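Local coordinates for protein decaprenyl diphosphate synthase (PDB 3MZV) that probably builds long all-trans polyprenyl diphosphates from farnesyl and isopentenyl diphosphates, supplying precursors for isoprenoid quinone side chains, at residues E83-A88 against N146-I151; D93-E98 against S116-G121. All blocks are in the same frame, centred on the assembly; numbering follows the deposited sequence.

How the interactions relate
Helix 74-96 takes part in both contacts, a simple example of one long helix meeting different neighbours along its length. In interaction 1 its middle packs on helix 138-161, with the contact centred about 10 Å from the centre of the chain; in interaction 2 its C-terminal end packs on helix 114-133, about 17 Å from that centre. The two contact centres are about 14 Å apart, yet the segments meet directly, Ala-88 CB lying 3.4 Å from Gly-121 O. Interaction 2 is nested within the chain loop closed by interaction 1. It includes the DDxxD sequence, which in relatives binds the magnesium ions that hold the substrate diphosphate and probably does so here. Both contacts also touch the second subunit.

Interaction 1. Residues E83-A88 against N146-I151; sequences EFIHTA and NASAVI
With chi1 at -68°, Ile-85 sends CG1 anti to its carbonyl carbon and CG2 anti to its backbone N, and this spread lets the side chain face Ser-148 with both branches. Ser-148 OG, itself set anti to its carbonyl carbon (chi1 -61°), lies beside them, 3.6 Å from Ile-85 CD1 and equally near Ile-85 CG2. The touch is van der Waals; the hydroxyl spends its polarity within its own helix, hydrogen-bonded to Leu-144 O. One turn further along, the extended Ile-151 side chain runs at a slant to Ile-85 and brings its CD1 to 4.1 Å from Ile-85 CG2.

The contact joins two helices of the all-helical prenyl synthase fold, helix 74-96 and helix 138-161, and the CA atoms of Ile-85 and Ser-148 are 7.2 Å apart. Trimming Ile-85 to an alanine would probably open a gap beside the Ser-148 hydroxyl and take away the methyl that Ile-151 CD1 meets on helix 74-96. Phe-125 of helix 114-133 and Ala-126 of the second subunit also pack against Ser-148, so the buried contact lies close to the dimer interface. Ile-151 has a further apolar neighbour in Leu-183 of helix 169-194, which touches His-86 as well and so reaches both helices of the pair.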
loop_
_atom_site.group_PDB
_atom_site.type_symbol
_atom_site.label_atom_id
_atom_site.label_comp_id
_atom_site.label_asym_id
_atom_site.label_seq_id
_atom_site.Cartn_x
_atom_site.Cartn_y
_atom_site.Cartn_z
ATOM N N GLU B 83 -12.363 4.814 -4.435
ATOM C CA GLU B 83 -11.597 5.550 -5.392
ATOM C C GLU B 83 -10.141 5.710 -4.987
ATOM O O GLU B 83 -9.260 5.622 -5.851
ATOM C CB GLU B 83 -12.198 6.915 -5.612
ATOM C CG GLU B 83 -11.572 7.598 -6.819
ATOM C CD GLU B 83 -12.087 7.112 -8.150
ATOM O OE1 GLU B 83 -12.283 5.885 -8.368
ATOM O OE2 GLU B 83 -12.276 7.995 -9.027
ATOM N N PHE B 84 -9.891 5.982 -3.695
ATOM C CA PHE B 84 -8.506 6.018 -3.183
ATOM C C PHE B 84 -7.779 4.693 -3.462
ATOM O O PHE B 84 -6.617 4.681 -3.892
ATOM C CB PHE B 84 -8.473 6.313 -1.681
ATOM C CG PHE B 84 -8.570 7.790 -1.324
ATOM C CD1 PHE B 84 -7.746 8.722 -1.904
ATOM C CD2 PHE B 84 -9.429 8.200 -0.320
ATOM C CE1 PHE B 84 -7.796 10.066 -1.513
ATOM C CE2 PHE B 84 -9.466 9.508 0.103
ATOM C CZ PHE B 84 -8.648 10.454 -0.515
ATOM N N ILE B 85 -8.440 3.574 -3.195
ATOM C CA ILE B 85 -7.841 2.276 -3.439
ATOM C C ILE B 85 -7.527 2.084 -4.927
ATOM O O ILE B 85 -6.428 1.642 -5.298
ATOM C CB ILE B 85 -8.736 1.121 -2.898
ATOM C CG1 ILE B 85 -8.777 1.164 -1.362
ATOM C CG2 ILE B 85 -8.222 -0.212 -3.364
ATOM C CD1 ILE B 85 -9.908 0.324 -0.768
ATOM N N HIS B 86 -8.465 2.466 -5.787
ATOM C CA HIS B 86 -8.239 2.346 -7.223
ATOM C C HIS B 86 -7.057 3.209 -7.608
ATOM O O HIS B 86 -6.195 2.746 -8.355
ATOM C CB HIS B 86 -9.490 2.730 -7.993
ATOM C CG HIS B 86 -9.316 2.766 -9.472
ATOM N ND1 HIS B 86 -8.978 1.654 -10.204
ATOM C CD2 HIS B 86 -9.481 3.774 -10.364
ATOM C CE1 HIS B 86 -8.916 1.973 -11.482
ATOM N NE2 HIS B 86 -9.210 3.255 -11.605
ATOM N N THR B 87 -6.997 4.439 -7.095
ATOM C CA THR B 87 -5.950 5.353 -7.476
ATOM C C THR B 87 -4.577 4.843 -7.018
ATOM O O THR B 87 -3.585 4.894 -7.770
ATOM C CB THR B 87 -6.222 6.785 -6.927
ATOM O OG1 THR B 87 -7.502 7.259 -7.383
ATOM C CG2 THR B 87 -5.168 7.750 -7.361
ATOM N N ALA B 88 -4.495 4.391 -5.766
ATOM C CA ALA B 88 -3.270 3.782 -5.235
ATOM C C ALA B 88 -2.840 2.621 -6.080
ATOM O O ALA B 88 -1.630 2.501 -6.363
ATOM C CB ALA B 88 -3.479 3.298 -3.703
ATOM N N ASN B 146 -9.808 -6.750 2.443
ATOM C CA ASN B 146 -9.681 -7.984 1.694
ATOM C C ASN B 146 -9.582 -7.744 0.178
ATOM O O ASN B 146 -8.694 -8.289 -0.493
ATOM C CB ASN B 146 -10.844 -8.932 2.031
ATOM C CG ASN B 146 -10.767 -10.239 1.242
ATOM O OD1 ASN B 146 -9.945 -11.091 1.537
ATOM N ND2 ASN B 146 -11.641 -10.382 0.214
ATOM N N ALA B 147 -10.445 -6.916 -0.352
ATOM C CA ALA B 147 -10.391 -6.618 -1.779
ATOM C C ALA B 147 -9.025 -6.031 -2.181
ATOM O O ALA B 147 -8.549 -6.258 -3.265
ATOM C CB ALA B 147 -11.479 -5.652 -2.145
ATOM N N SER B 148 -8.433 -5.212 -1.310
ATOM C CA SER B 148 -7.131 -4.631 -1.580
ATOM C C SER B 148 -6.081 -5.691 -1.643
ATOM O O SER B 148 -5.199 -5.638 -2.522
ATOM C CB SER B 148 -6.800 -3.563 -0.570
ATOM O OG SER B 148 -7.748 -2.510 -0.628
ATOM N N ALA B 149 -6.158 -6.664 -0.731
ATOM C CA ALA B 149 -5.265 -7.781 -0.726
ATOM C C ALA B 149 -5.426 -8.594 -2.043
ATOM O O ALA B 149 -4.449 -9.010 -2.663
ATOM C CB ALA B 149 -5.586 -8.714 0.442
ATOM N N VAL B 150 -6.677 -8.851 -2.379
ATOM C CA VAL B 150 -7.057 -9.625 -3.569
ATOM C C VAL B 150 -6.586 -8.935 -4.876
ATOM O O VAL B 150 -6.162 -9.609 -5.826
ATOM C CB VAL B 150 -8.573 -9.864 -3.540
ATOM C CG1 VAL B 150 -9.119 -10.271 -4.918
ATOM C CG2 VAL B 150 -8.869 -10.919 -2.480
ATOM N N ILE B 151 -6.614 -7.620 -4.918
ATOM C CA ILE B 151 -6.044 -6.880 -6.042
ATOM C C ILE B 151 -4.561 -7.150 -6.159
ATOM O O ILE B 151 -4.092 -7.572 -7.194
ATOM C CB ILE B 151 -6.279 -5.364 -5.935
ATOM C CG1 ILE B 151 -7.757 -5.034 -6.104
ATOM C CG2 ILE B 151 -5.435 -4.629 -6.991
ATOM C CD1 ILE B 151 -8.166 -3.592 -5.725
#

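Interaction 2. Residues D93-E98 against S116-G121; sequences DDVVDE and SSVLVG
Val-95 meets Ser-117 and Val-118 where helix 74-96 ends, within the sequence Asp-93 to Asp-97 that matches the first aspartate-rich motif, DDxxD, of the trans-prenyl synthases. In relatives the aspartates of this motif coordinate the magnesium ions that hold the diphosphate of the allylic substrate, and they probably do so here. Val-95 lies between the acidic residues of the motif and directs its side chain at helix 114-133. Asp-93 and Asp-97 make no contact with segment 116-121, consistent with this apolar packing lying on the side of the helix away from the probable metal site.

Both methyls of Val-95 take part. With chi1 173° CG1 stands anti to the backbone N, which puts CG2 anti to the carbonyl carbon, 3.6 Å from Ser-117 CB; the serine is thus touched on its carbon. The same Val-95 CG2 is 3.8 Å from Val-118 CG2, and Val-95 CG1 reaches that methyl at 3.9 Å. Val-118 thus offers a single methyl to the fork of Val-95, the two side chains crossing at about a right angle. The backbones are close as well, with 6.9 Å between the CA atoms of Val-95 and Ser-117. Beyond the two segments, Leu-91 and Ala-108 also touch Ser-117, and His-92 of the second subunit packs on Val-118.

Asp-94, next to Val-95 in the motif, forms a salt bridge through OD2 with Arg-102 NE. A Schellman motif closes the helix: Glu-98 takes a positive phi of 45°, Ser-99 N bonds back to Asp-94 O, and Glu-98 N donates to Val-95 O at 2.9 Å.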
loop_
_atom_site.group_PDB
_atom_site.type_symbol
_atom_site.label_atom_id
_atom_site.label_comp_id
_atom_site.label_asym_id
_atom_site.label_seq_id
_atom_site.Cartn_x
_atom_site.Cartn_y
_atom_site.Cartn_z
ATOM N N ASP B 93 0.673 0.013 -10.150
ATOM C CA ASP B 93 0.718 -0.756 -11.414
ATOM C C ASP B 93 1.710 -0.109 -12.388
ATOM O O ASP B 93 2.327 -0.819 -13.171
ATOM C CB ASP B 93 -0.712 -0.890 -12.048
ATOM C CG ASP B 93 -0.871 -2.113 -13.034
ATOM O OD1 ASP B 93 -0.152 -3.152 -13.004
ATOM O OD2 ASP B 93 -1.792 -2.033 -13.882
ATOM N N ASP B 94 1.895 1.212 -12.306
ATOM C CA ASP B 94 2.787 1.955 -13.210
ATOM C C ASP B 94 4.254 1.905 -12.788
ATOM O O ASP B 94 5.143 2.024 -13.626
ATOM C CB ASP B 94 2.389 3.442 -13.287
ATOM C CG ASP B 94 1.128 3.693 -14.130
ATOM O OD1 ASP B 94 0.691 2.801 -14.879
ATOM O OD2 ASP B 94 0.585 4.816 -14.047
ATOM N N VAL B 95 4.526 1.792 -11.494
ATOM C CA VAL B 95 5.875 1.476 -11.051
ATOM C C VAL B 95 6.217 0.063 -11.520
ATOM O O VAL B 95 7.248 -0.146 -12.171
ATOM C CB VAL B 95 6.022 1.621 -9.523
ATOM C CG1 VAL B 95 7.394 1.124 -9.056
ATOM C CG2 VAL B 95 5.848 3.097 -9.136
ATOM N N VAL B 96 5.314 -0.878 -11.247
ATOM C CA VAL B 96 5.496 -2.314 -11.548
ATOM C C VAL B 96 5.910 -2.594 -13.028
ATOM O O VAL B 96 6.974 -3.194 -13.270
ATOM C CB VAL B 96 4.235 -3.130 -11.088
ATOM C CG1 VAL B 96 4.175 -4.518 -11.689
ATOM C CG2 VAL B 96 4.220 -3.221 -9.553
ATOM N N ASP B 97 5.109 -2.168 -14.010
ATOM C CA ASP B 97 5.548 -2.282 -15.437
ATOM C C ASP B 97 6.306 -1.033 -15.979
ATOM O O ASP B 97 6.570 -0.920 -17.188
ATOM C CB ASP B 97 4.398 -2.749 -16.371
ATOM C CG ASP B 97 3.173 -1.857 -16.327
ATOM O OD1 ASP B 97 3.330 -0.627 -16.266
ATOM O OD2 ASP B 97 2.039 -2.386 -16.367
ATOM N N GLU B 98 6.704 -0.144 -15.061
ATOM C CA GLU B 98 7.496 1.060 -15.350
ATOM C C GLU B 98 6.945 1.793 -16.604
ATOM O O GLU B 98 7.623 1.917 -17.642
ATOM C CB GLU B 98 9.011 0.718 -15.395
ATOM C CG GLU B 98 9.792 0.973 -14.053
ATOM C CD GLU B 98 9.990 -0.268 -13.111
ATOM O OE1 GLU B 98 9.770 -1.421 -13.552
ATOM O OE2 GLU B 98 10.392 -0.085 -11.919
ATOM N N SER B 116 8.304 7.912 -5.563
ATOM C CA SER B 116 7.195 8.863 -5.335
ATOM C C SER B 116 5.847 8.246 -5.594
ATOM O O SER B 116 4.958 8.358 -4.772
ATOM C CB SER B 116 7.338 10.145 -6.166
ATOM O OG SER B 116 8.373 10.966 -5.640
ATOM N N SER B 117 5.685 7.603 -6.735
ATOM C CA SER B 117 4.463 6.934 -7.007
ATOM C C SER B 117 4.149 5.803 -5.989
ATOM O O SER B 117 2.975 5.574 -5.656
ATOM C CB SER B 117 4.472 6.396 -8.418
ATOM O OG SER B 117 4.708 7.474 -9.322
ATOM N N VAL B 118 5.179 5.102 -5.513
ATOM C CA VAL B 118 4.970 4.082 -4.491
ATOM C C VAL B 118 4.486 4.731 -3.226
ATOM O O VAL B 118 3.517 4.297 -2.647
ATOM C CB VAL B 118 6.231 3.243 -4.204
ATOM C CG1 VAL B 118 5.944 2.266 -3.061
ATOM C CG2 VAL B 118 6.654 2.476 -5.454
ATOM N N LEU B 119 5.164 5.776 -2.790
ATOM C CA LEU B 119 4.893 6.374 -1.513
ATOM C C LEU B 119 3.586 7.163 -1.531
ATOM O O LEU B 119 2.850 7.207 -0.529
ATOM C CB LEU B 119 6.054 7.235 -1.098
ATOM C CG LEU B 119 7.342 6.452 -0.814
ATOM C CD1 LEU B 119 8.481 7.400 -0.679
ATOM C CD2 LEU B 119 7.175 5.600 0.427
ATOM N N VAL B 120 3.252 7.739 -2.671
ATOM C CA VAL B 120 1.967 8.444 -2.760
ATOM C C VAL B 120 0.824 7.457 -2.733
ATOM O O VAL B 120 -0.118 7.658 -1.998
ATOM C CB VAL B 120 1.892 9.361 -4.003
ATOM C CG1 VAL B 120 0.457 9.840 -4.226
ATOM C CG2 VAL B 120 2.819 10.555 -3.776
ATOM N N GLY B 121 0.937 6.354 -3.453
ATOM C CA GLY B 121 -0.063 5.307 -3.385
ATOM C C GLY B 121 -0.200 4.801 -1.944
ATOM O O GLY B 121 -1.312 4.541 -1.461
#